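Local coordinates for UDP-glucose:anthocyanidin 3-O-glucosyltransferase (Clitoria ternatea, PDB 4REL), which belongs to the plant glycosyltransferases of the GT-B fold, built from two domains with parallel beta sheets, at residues A[131-142]-A[202-213]; A[351-359]-A[415-423]. All coordinates share one frame; numbering follows the deposited sequence.

Contact 1: residues A[131-142]-A[202-213]; sequences WIAFWPNVSCSL and VLPQAKAVVVNF. With KMP (3,5,7-trihydroxy-2-(4-hydroxyphenyl)-4H-chromen-4-one), chain B.
Ala133 pairs with Val209 and Trp135 with Val211 in parallel register, and N and O of both Ala133 and Trp135 are bonded to the neighbouring strand. Ala133 N donates to Ala208 O, and Ala133 O takes Val210 N at 2.7 Å, nearly straight at 172°. Trp135 N donates to Val210 O, while Trp135 O receives Asn212 N at 3.1 Å. At the entry end Lys207 N reaches Trp131 O through a bent bond, and one water joins Trp131 N to Gln205 O. At the exit a second water links Pro136 O with Asn212 ND2. The Trp135 indole, CG anti to its own N (chi1 -170°), brings NE1 to Val138 O at 3.0 Å, within the ring plane but from above the carbonyl plane. Ser141 N and OG grip the same oxygen, the hydroxyl also bonding Asp367 of the KMP pocket. On one face of the strand pair Ile132 CG2 meets Val210 CG2; on the other Ala133 CB meets Leu203 CD2. Ser139 OG, beside the Phe213 ring, bonds Asp218. Asn137 ND2 lies 2.9 Å from KMP O13. Strand bonds thus hold the buried pair, while waters and side chains serve its ends, where the loop reaches the ligand.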
loop_
_atom_site.group_PDB
_atom_site.type_symbol
_atom_site.label_atom_id
_atom_site.label_comp_id
_atom_site.label_asym_id
_atom_site.label_seq_id
_atom_site.Cartn_x
_atom_site.Cartn_y
_atom_site.Cartn_z
ATOM N N TRP A 131 9.917 -9.920 -17.564
ATOM C CA TRP A 131 8.796 -9.650 -16.682
ATOM C C TRP A 131 9.303 -8.938 -15.437
ATOM O O TRP A 131 10.149 -9.461 -14.698
ATOM C CB TRP A 131 8.115 -10.961 -16.275
ATOM C CG TRP A 131 6.814 -10.779 -15.529
ATOM C CD1 TRP A 131 5.656 -10.252 -16.015
ATOM C CD2 TRP A 131 6.550 -11.144 -14.165
ATOM N NE1 TRP A 131 4.682 -10.263 -15.038
ATOM C CE2 TRP A 131 5.208 -10.811 -13.895
ATOM C CE3 TRP A 131 7.320 -11.735 -13.151
ATOM C CZ2 TRP A 131 4.614 -11.037 -12.649
ATOM C CZ3 TRP A 131 6.726 -11.965 -11.917
ATOM C CH2 TRP A 131 5.390 -11.613 -11.675
ATOM N N ILE A 132 8.796 -7.734 -15.216
ATOM C CA ILE A 132 9.220 -6.917 -14.090
ATOM C C ILE A 132 8.053 -6.848 -13.120
ATOM O O ILE A 132 6.974 -6.383 -13.472
ATOM C CB ILE A 132 9.608 -5.504 -14.549
ATOM C CG1 ILE A 132 10.805 -5.575 -15.505
ATOM C CG2 ILE A 132 9.907 -4.616 -13.349
ATOM C CD1 ILE A 132 11.191 -4.244 -16.128
ATOM N N ALA A 133 8.262 -7.343 -11.903
ATOM C CA ALA A 133 7.192 -7.386 -10.911
ATOM C C ALA A 133 7.240 -6.150 -10.014
ATOM O O ALA A 133 8.316 -5.745 -9.548
ATOM C CB ALA A 133 7.270 -8.670 -10.077
ATOM N N PHE A 134 6.072 -5.554 -9.780
ATOM C CA PHE A 134 5.965 -4.338 -8.971
ATOM C C PHE A 134 5.322 -4.714 -7.636
ATOM O O PHE A 134 4.330 -5.455 -7.606
ATOM C CB PHE A 134 5.110 -3.303 -9.723
ATOM C CG PHE A 134 4.893 -2.000 -8.973
ATOM C CD1 PHE A 134 5.951 -1.135 -8.731
ATOM C CD2 PHE A 134 3.613 -1.632 -8.550
ATOM C CE1 PHE A 134 5.743 0.077 -8.070
ATOM C CE2 PHE A 134 3.395 -0.418 -7.885
ATOM C CZ PHE A 134 4.475 0.436 -7.644
ATOM N N TRP A 135 5.883 -4.199 -6.543
ATOM C CA TRP A 135 5.437 -4.544 -5.189
ATOM C C TRP A 135 5.018 -3.306 -4.403
ATOM O O TRP A 135 5.863 -2.625 -3.808
ATOM C CB TRP A 135 6.580 -5.241 -4.446
ATOM C CG TRP A 135 6.165 -5.839 -3.136
ATOM C CD1 TRP A 135 6.357 -5.310 -1.894
ATOM C CD2 TRP A 135 5.483 -7.086 -2.946
ATOM N NE1 TRP A 135 5.833 -6.153 -0.938
ATOM C CE2 TRP A 135 5.301 -7.251 -1.563
ATOM C CE3 TRP A 135 5.023 -8.077 -3.817
ATOM C CZ2 TRP A 135 4.666 -8.377 -1.023
ATOM C CZ3 TRP A 135 4.391 -9.187 -3.286
ATOM C CH2 TRP A 135 4.217 -9.328 -1.897
ATOM N N PRO A 136 3.709 -2.997 -4.398
ATOM C CA PRO A 136 3.243 -1.800 -3.695
ATOM C C PRO A 136 2.732 -2.114 -2.285
ATOM O O PRO A 136 2.040 -1.299 -1.683
ATOM C CB PRO A 136 2.092 -1.329 -4.584
ATOM C CG PRO A 136 1.471 -2.625 -5.043
ATOM C CD PRO A 136 2.675 -3.543 -5.294
ATOM N N ASN A 137 3.062 -3.288 -1.770
ATOM C CA ASN A 137 2.606 -3.682 -0.443
ATOM C C ASN A 137 3.672 -3.392 0.586
ATOM O O ASN A 137 4.647 -2.699 0.290
ATOM C CB ASN A 137 2.251 -5.160 -0.478
ATOM C CG ASN A 137 1.605 -5.532 -1.790
ATOM O OD1 ASN A 137 2.161 -6.295 -2.595
ATOM N ND2 ASN A 137 0.454 -4.924 -2.053
ATOM N N VAL A 138 3.488 -3.886 1.802
ATOM C CA VAL A 138 4.507 -3.706 2.817
ATOM C C VAL A 138 5.771 -4.402 2.331
ATOM O O VAL A 138 5.755 -5.589 2.008
ATOM C CB VAL A 138 4.034 -4.240 4.184
ATOM C CG1 VAL A 138 5.102 -4.005 5.249
ATOM C CG2 VAL A 138 2.747 -3.532 4.569
ATOM N N SER A 139 6.856 -3.641 2.232
ATOM C CA SER A 139 8.107 -4.161 1.685
ATOM C C SER A 139 8.529 -5.461 2.372
ATOM O O SER A 139 8.810 -6.460 1.713
ATOM C CB SER A 139 9.216 -3.111 1.826
ATOM O OG SER A 139 9.366 -2.727 3.186
ATOM N N CYS A 140 8.526 -5.453 3.702
ATOM C CA CYS A 140 8.974 -6.608 4.484
ATOM C C CYS A 140 8.190 -7.902 4.249
ATOM O O CYS A 140 8.718 -8.995 4.457
ATOM C CB CYS A 140 9.022 -6.266 5.984
ATOM S SG CYS A 140 10.277 -5.023 6.371
ATOM N N SER A 141 6.946 -7.797 3.793
ATOM C CA SER A 141 6.137 -9.001 3.639
ATOM C C SER A 141 6.642 -9.888 2.502
ATOM O O SER A 141 6.263 -11.043 2.416
ATOM C CB SER A 141 4.651 -8.660 3.471
ATOM O OG SER A 141 4.416 -8.080 2.210
ATOM N N LEU A 142 7.516 -9.358 1.642
ATOM C CA LEU A 142 8.116 -10.175 0.573
ATOM C C LEU A 142 8.738 -11.464 1.106
ATOM O O LEU A 142 8.665 -12.515 0.462
ATOM C CB LEU A 142 9.194 -9.385 -0.182
ATOM C CG LEU A 142 8.706 -8.442 -1.273
ATOM C CD1 LEU A 142 9.858 -7.561 -1.725
ATOM C CD2 LEU A 142 8.155 -9.265 -2.425
ATOM N N VAL A 202 7.053 -17.677 -8.168
ATOM C CA VAL A 202 6.852 -16.710 -9.252
ATOM C C VAL A 202 7.929 -15.615 -9.292
ATOM O O VAL A 202 8.527 -15.361 -10.339
ATOM C CB VAL A 202 5.441 -16.074 -9.180
ATOM C CG1 VAL A 202 5.348 -14.824 -10.083
ATOM C CG2 VAL A 202 4.376 -17.092 -9.574
ATOM N N LEU A 203 8.186 -14.979 -8.154
ATOM C CA LEU A 203 9.062 -13.802 -8.120
ATOM C C LEU A 203 10.523 -13.993 -8.604
ATOM O O LEU A 203 11.084 -13.081 -9.222
ATOM C CB LEU A 203 9.032 -13.129 -6.743
ATOM C CG LEU A 203 7.698 -12.478 -6.378
ATOM C CD1 LEU A 203 7.726 -11.990 -4.944
ATOM C CD2 LEU A 203 7.411 -11.318 -7.322
ATOM N N PRO A 204 11.145 -15.159 -8.332
ATOM C CA PRO A 204 12.504 -15.323 -8.865
ATOM C C PRO A 204 12.566 -15.392 -10.395
ATOM O O PRO A 204 13.659 -15.316 -10.979
ATOM C CB PRO A 204 12.958 -16.655 -8.246
ATOM C CG PRO A 204 12.194 -16.731 -6.962
ATOM C CD PRO A 204 10.832 -16.208 -7.342
ATOM N N GLN A 205 11.418 -15.534 -11.047
ATOM C CA GLN A 205 11.399 -15.596 -12.506
ATOM C C GLN A 205 11.339 -14.201 -13.121
ATOM O O GLN A 205 11.462 -14.045 -14.335
ATOM C CB GLN A 205 10.224 -16.456 -12.988
ATOM C CG GLN A 205 10.270 -17.881 -12.426
ATOM C CD GLN A 205 9.124 -18.738 -12.896
ATOM O OE1 GLN A 205 8.987 -19.016 -14.097
ATOM N NE2 GLN A 205 8.289 -19.174 -11.957
ATOM N N ALA A 206 11.148 -13.191 -12.275
ATOM C CA ALA A 206 11.112 -11.806 -12.740
ATOM C C ALA A 206 12.505 -11.297 -13.070
ATOM O O ALA A 206 13.464 -11.559 -12.338
ATOM C CB ALA A 206 10.466 -10.908 -11.702
ATOM N N LYS A 207 12.612 -10.555 -14.169
ATOM C CA LYS A 207 13.865 -9.897 -14.538
ATOM C C LYS A 207 14.300 -8.933 -13.435
ATOM O O LYS A 207 15.497 -8.803 -13.132
ATOM C CB LYS A 207 13.674 -9.159 -15.867
ATOM C CG LYS A 207 14.864 -8.321 -16.311
ATOM C CD LYS A 207 16.063 -9.171 -16.686
ATOM C CE LYS A 207 17.115 -8.311 -17.398
ATOM N NZ LYS A 207 18.256 -9.121 -17.922
ATOM N N ALA A 208 13.320 -8.265 -12.832
ATOM C CA ALA A 208 13.549 -7.421 -11.666
ATOM C C ALA A 208 12.273 -7.327 -10.838
ATOM O O ALA A 208 11.161 -7.460 -11.369
ATOM C CB ALA A 208 14.015 -6.025 -12.091
ATOM N N VAL A 209 12.429 -7.123 -9.534
ATOM C CA VAL A 209 11.299 -6.823 -8.675
ATOM C C VAL A 209 11.482 -5.382 -8.219
ATOM O O VAL A 209 12.543 -5.019 -7.692
ATOM C CB VAL A 209 11.225 -7.772 -7.451
ATOM C CG1 VAL A 209 10.129 -7.321 -6.497
ATOM C CG2 VAL A 209 10.968 -9.208 -7.900
ATOM N N VAL A 210 10.465 -4.557 -8.454
ATOM C CA VAL A 210 10.525 -3.136 -8.114
ATOM C C VAL A 210 9.686 -2.881 -6.860
ATOM O O VAL A 210 8.469 -3.109 -6.861
ATOM C CB VAL A 210 10.003 -2.272 -9.276
ATOM C CG1 VAL A 210 9.947 -0.792 -8.869
ATOM C CG2 VAL A 210 10.907 -2.431 -10.490
ATOM N N VAL A 211 10.341 -2.424 -5.791
ATOM C CA VAL A 211 9.660 -2.204 -4.520
ATOM C C VAL A 211 9.324 -0.725 -4.374
ATOM O O VAL A 211 10.185 0.133 -4.547
ATOM C CB VAL A 211 10.515 -2.661 -3.313
ATOM C CG1 VAL A 211 9.780 -2.355 -2.012
ATOM C CG2 VAL A 211 10.826 -4.150 -3.400
ATOM N N ASN A 212 8.068 -0.444 -4.035
ATOM C CA ASN A 212 7.552 0.918 -3.933
ATOM C C ASN A 212 7.827 1.469 -2.535
ATOM O O ASN A 212 6.904 1.780 -1.787
ATOM C CB ASN A 212 6.036 0.890 -4.171
ATOM C CG ASN A 212 5.466 2.253 -4.505
ATOM O OD1 ASN A 212 6.045 3.004 -5.298
ATOM N ND2 ASN A 212 4.321 2.586 -3.896
ATOM N N PHE A 213 9.097 1.588 -2.174
ATOM C CA PHE A 213 9.446 2.015 -0.824
ATOM C C PHE A 213 10.871 2.564 -0.763
ATOM O O PHE A 213 11.518 2.758 -1.787
ATOM C CB PHE A 213 9.273 0.838 0.146
ATOM C CG PHE A 213 9.092 1.260 1.577
ATOM C CD1 PHE A 213 8.066 2.124 1.927
ATOM C CD2 PHE A 213 9.943 0.792 2.565
ATOM C CE1 PHE A 213 7.885 2.526 3.245
ATOM C CE2 PHE A 213 9.781 1.193 3.884
ATOM C CZ PHE A 213 8.750 2.057 4.226
HETATM C C1 KMP B . -1.499 -10.052 1.968
HETATM C C2 KMP B . -1.252 -8.831 1.364
HETATM C C3 KMP B . -2.370 -8.126 0.698
HETATM C C4 KMP B . -3.713 -8.739 0.701
HETATM C C5 KMP B . -3.860 -9.970 1.329
HETATM C C6 KMP B . -2.779 -10.604 1.946
HETATM C C9 KMP B . -2.165 -6.816 0.038
HETATM C C10 KMP B . -3.338 -6.182 -0.606
HETATM C C11 KMP B . -4.659 -6.891 -0.552
HETATM C C14 KMP B . -5.896 -6.321 -1.172
HETATM C C15 KMP B . -5.856 -5.249 -2.061
HETATM C C16 KMP B . -7.024 -4.748 -2.614
HETATM C C17 KMP B . -8.246 -5.311 -2.280
HETATM C C18 KMP B . -8.296 -6.382 -1.397
HETATM C C19 KMP B . -7.124 -6.886 -0.849
HETATM O O12 KMP B . -4.773 -8.108 0.091
HETATM O O13 KMP B . -1.034 -6.275 0.030
HETATM O O24 KMP B . -9.391 -4.811 -2.823
HETATM O O27 KMP B . -3.166 -4.973 -1.208
HETATM O O29 KMP B . -2.982 -11.809 2.546
HETATM O O30 KMP B . -0.010 -8.273 1.373
HETATM O O HOH W 1 11.304 -12.348 -16.723
HETATM O O HOH W 2 2.609 1.467 -1.757
#

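Contact 2: residues A[351-359]-A[415-423]; sequences ESVSNGVPM and ALKVKQIVQ
Lys419 lays its extended aliphatic chain along the end of helix 346-354, passing Gly356, Ser354 and Asn355 from CB outward. With CG anti to the backbone N (chi1 -179°) and every later torsion near 180°, the chain runs alongside the turn: CB lies 3.8 Å from Gly356 N, CG 3.5 Å from Ser354 O, and CD 3.7 Å from the carbonyl carbon of Asn355. The ammonium group ends on a water that also donates to Asn355 OD1, so lysine and asparagine are joined through solvent. Asn355 ND2 turns back to Glu351 O, bonding at 2.8 Å and tying its amide to the last helical turn. Ala415 is the second main contributor. Its methyl group packs 3.5 Å from Gly356 O and also meets Pro358 CD, while its own carbonyl oxygen lies close to Gly356 CA in a CA-H...O contact. Farther along, Ser354 CB touches Val422 CG1, and Val353 CB meets Val418 CG1, apolar packing that extends the interface; Ser354 OG bonds Met350 O instead of crossing. No direct hydrogen bond spans the two segments. Waters do that work: one donates to both Val353 O and Ala415 O, another to Ser354 O and Lys419 O. Positive phi (71°) lets Gly356 end the helix, and the lack of a side chain leaves room for Lys419 and the backbone of Ala415. The arrangement is a Schellman motif closing helix 346-354 ahead of strand 359-361, packed against helix 409-425, near the C-terminal end of this GT-B chain.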
loop_
_atom_site.group_PDB
_atom_site.type_symbol
_atom_site.label_atom_id
_atom_site.label_comp_id
_atom_site.label_asym_id
_atom_site.label_seq_id
_atom_site.Cartn_x
_atom_site.Cartn_y
_atom_site.Cartn_z
ATOM N N GLU A 351 3.108 7.600 3.645
ATOM C CA GLU A 351 2.850 9.022 3.827
ATOM C C GLU A 351 3.150 9.432 5.263
ATOM O O GLU A 351 3.674 10.518 5.513
ATOM C CB GLU A 351 1.397 9.372 3.461
ATOM C CG GLU A 351 1.126 9.354 1.955
ATOM C CD GLU A 351 -0.318 9.665 1.590
ATOM O OE1 GLU A 351 -1.171 9.767 2.492
ATOM O OE2 GLU A 351 -0.604 9.797 0.384
ATOM N N SER A 352 2.819 8.567 6.209
ATOM C CA SER A 352 3.054 8.918 7.608
ATOM C C SER A 352 4.548 9.021 7.916
ATOM O O SER A 352 5.006 10.006 8.510
ATOM C CB SER A 352 2.384 7.906 8.529
ATOM O OG SER A 352 2.089 8.494 9.787
ATOM N N VAL A 353 5.322 8.021 7.509
ATOM C CA VAL A 353 6.740 8.031 7.870
ATOM C C VAL A 353 7.507 9.107 7.111
ATOM O O VAL A 353 8.471 9.666 7.628
ATOM C CB VAL A 353 7.429 6.650 7.710
ATOM C CG1 VAL A 353 6.761 5.606 8.614
ATOM C CG2 VAL A 353 7.424 6.196 6.259
ATOM N N SER A 354 7.074 9.420 5.895
ATOM C CA SER A 354 7.780 10.436 5.125
ATOM C C SER A 354 7.522 11.831 5.692
ATOM O O SER A 354 8.260 12.769 5.409
ATOM C CB SER A 354 7.431 10.363 3.633
ATOM O OG SER A 354 6.053 10.583 3.421
ATOM N N ASN A 355 6.487 11.956 6.523
ATOM C CA ASN A 355 6.150 13.238 7.131
ATOM C C ASN A 355 6.470 13.348 8.622
ATOM O O ASN A 355 6.166 14.364 9.251
ATOM C CB ASN A 355 4.673 13.564 6.886
ATOM C CG ASN A 355 4.410 14.000 5.466
ATOM O OD1 ASN A 355 4.864 15.065 5.042
ATOM N ND2 ASN A 355 3.672 13.186 4.716
ATOM N N GLY A 356 7.081 12.310 9.185
ATOM C CA GLY A 356 7.455 12.307 10.593
ATOM C C GLY A 356 6.278 12.195 11.556
ATOM O O GLY A 356 6.346 12.665 12.690
ATOM N N VAL A 357 5.193 11.566 11.123
ATOM C CA VAL A 357 4.037 11.431 12.003
ATOM C C VAL A 357 4.012 10.039 12.620
ATOM O O VAL A 357 3.954 9.038 11.898
ATOM C CB VAL A 357 2.720 11.692 11.261
ATOM C CG1 VAL A 357 1.534 11.486 12.214
ATOM C CG2 VAL A 357 2.714 13.100 10.710
ATOM N N PRO A 358 4.062 9.966 13.959
ATOM C CA PRO A 358 4.045 8.672 14.647
ATOM C C PRO A 358 2.658 8.040 14.563
ATOM O O PRO A 358 1.684 8.750 14.299
ATOM C CB PRO A 358 4.397 9.040 16.092
ATOM C CG PRO A 358 3.949 10.451 16.236
ATOM C CD PRO A 358 4.201 11.095 14.898
ATOM N N MET A 359 2.561 6.727 14.755
ATOM C CA MET A 359 1.296 6.041 14.488
ATOM C C MET A 359 0.749 5.233 15.655
ATOM O O MET A 359 1.499 4.744 16.485
ATOM C CB MET A 359 1.453 5.128 13.271
ATOM C CG MET A 359 1.479 5.883 11.952
ATOM S SD MET A 359 2.086 4.903 10.571
ATOM C CE MET A 359 3.859 4.977 10.861
ATOM N N ALA A 415 10.260 9.209 15.032
ATOM C CA ALA A 415 9.499 9.604 13.851
ATOM C C ALA A 415 10.235 10.705 13.090
ATOM O O ALA A 415 10.263 10.708 11.854
ATOM C CB ALA A 415 8.085 10.064 14.240
ATOM N N LEU A 416 10.843 11.633 13.823
ATOM C CA LEU A 416 11.585 12.709 13.178
ATOM C C LEU A 416 12.853 12.165 12.523
ATOM O O LEU A 416 13.220 12.593 11.432
ATOM C CB LEU A 416 11.923 13.840 14.162
ATOM C CG LEU A 416 12.866 14.900 13.559
ATOM C CD1 LEU A 416 12.226 15.575 12.342
ATOM C CD2 LEU A 416 13.314 15.946 14.585
ATOM N N LYS A 417 13.523 11.222 13.182
ATOM C CA LYS A 417 14.719 10.620 12.587
ATOM C C LYS A 417 14.398 9.872 11.305
ATOM O O LYS A 417 15.168 9.910 10.342
ATOM C CB LYS A 417 15.410 9.676 13.563
ATOM C CG LYS A 417 15.906 10.355 14.823
ATOM C CD LYS A 417 16.686 9.377 15.694
ATOM C CE LYS A 417 17.046 9.997 17.033
ATOM N NZ LYS A 417 17.704 9.012 17.937
ATOM N N VAL A 418 13.273 9.172 11.299
ATOM C CA VAL A 418 12.888 8.414 10.123
ATOM C C VAL A 418 12.523 9.364 8.978
ATOM O O VAL A 418 12.847 9.102 7.815
ATOM C CB VAL A 418 11.746 7.429 10.442
ATOM C CG1 VAL A 418 11.107 6.913 9.164
ATOM C CG2 VAL A 418 12.280 6.279 11.291
ATOM N N LYS A 419 11.890 10.488 9.307
ATOM C CA LYS A 419 11.589 11.500 8.294
ATOM C C LYS A 419 12.878 11.979 7.620
ATOM O O LYS A 419 12.951 12.105 6.394
ATOM C CB LYS A 419 10.845 12.684 8.907
ATOM C CG LYS A 419 10.476 13.760 7.895
ATOM C CD LYS A 419 9.799 14.957 8.578
ATOM C CE LYS A 419 9.139 15.840 7.530
ATOM N NZ LYS A 419 8.656 17.155 8.051
ATOM N N GLN A 420 13.909 12.218 8.418
ATOM C CA GLN A 420 15.178 12.691 7.864
ATOM C C GLN A 420 15.815 11.615 6.977
ATOM O O GLN A 420 16.378 11.910 5.925
ATOM C CB GLN A 420 16.131 13.112 8.991
ATOM C CG GLN A 420 17.467 13.666 8.503
ATOM C CD GLN A 420 17.336 15.032 7.832
ATOM O OE1 GLN A 420 16.771 15.969 8.402
ATOM N NE2 GLN A 420 17.865 15.149 6.615
ATOM N N ILE A 421 15.713 10.360 7.396
ATOM C CA ILE A 421 16.186 9.244 6.572
ATOM C C ILE A 421 15.471 9.203 5.217
ATOM O O ILE A 421 16.115 9.049 4.171
ATOM C CB ILE A 421 16.029 7.896 7.312
ATOM C CG1 ILE A 421 17.008 7.833 8.487
ATOM C CG2 ILE A 421 16.257 6.714 6.373
ATOM C CD1 ILE A 421 16.694 6.740 9.481
ATOM N N VAL A 422 14.148 9.361 5.231
ATOM C CA VAL A 422 13.386 9.394 3.984
ATOM C C VAL A 422 13.831 10.577 3.121
ATOM O O VAL A 422 14.053 10.423 1.914
ATOM C CB VAL A 422 11.852 9.434 4.224
ATOM C CG1 VAL A 422 11.116 9.722 2.929
ATOM C CG2 VAL A 422 11.370 8.128 4.821
ATOM N N GLN A 423 14.001 11.748 3.733
ATOM C CA GLN A 423 14.404 12.928 2.959
ATOM C C GLN A 423 15.733 12.685 2.260
ATOM O O GLN A 423 15.903 13.033 1.091
ATOM C CB GLN A 423 14.428 14.199 3.833
ATOM C CG GLN A 423 13.031 14.728 4.136
ATOM C CD GLN A 423 12.988 15.815 5.190
ATOM O OE1 GLN A 423 12.206 16.771 5.086
ATOM N NE2 GLN A 423 13.798 15.660 6.230
HETATM O O HOH W 3 8.566 9.315 10.305
HETATM O O HOH W 4 10.682 12.657 4.561
HETATM O O HOH W 5 6.252 17.012 6.630
#

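Both contacts are largely buried, yet they stand on different elements in the two halves of a GT-B fold. Contact 1 joins neighbouring strands of the seven-stranded parallel sheet, whereas contact 2 packs a helix end and its following turn on another helix, beside the six-stranded sheet. Direct backbone hydrogen bonds dominate the first; in the second, apolar and aliphatic contacts are supplemented by bridging waters, and lysine with partly exposed neighbours lies at the interface. Contact 1 also buries more surface, 877 against 368 Å², and includes a residue of the KMP pocket. The centres of contact 1 and contact 2 are about 23 Å apart. The nearest atoms of contact 1 and contact 2 are about 5 Å apart, without touching.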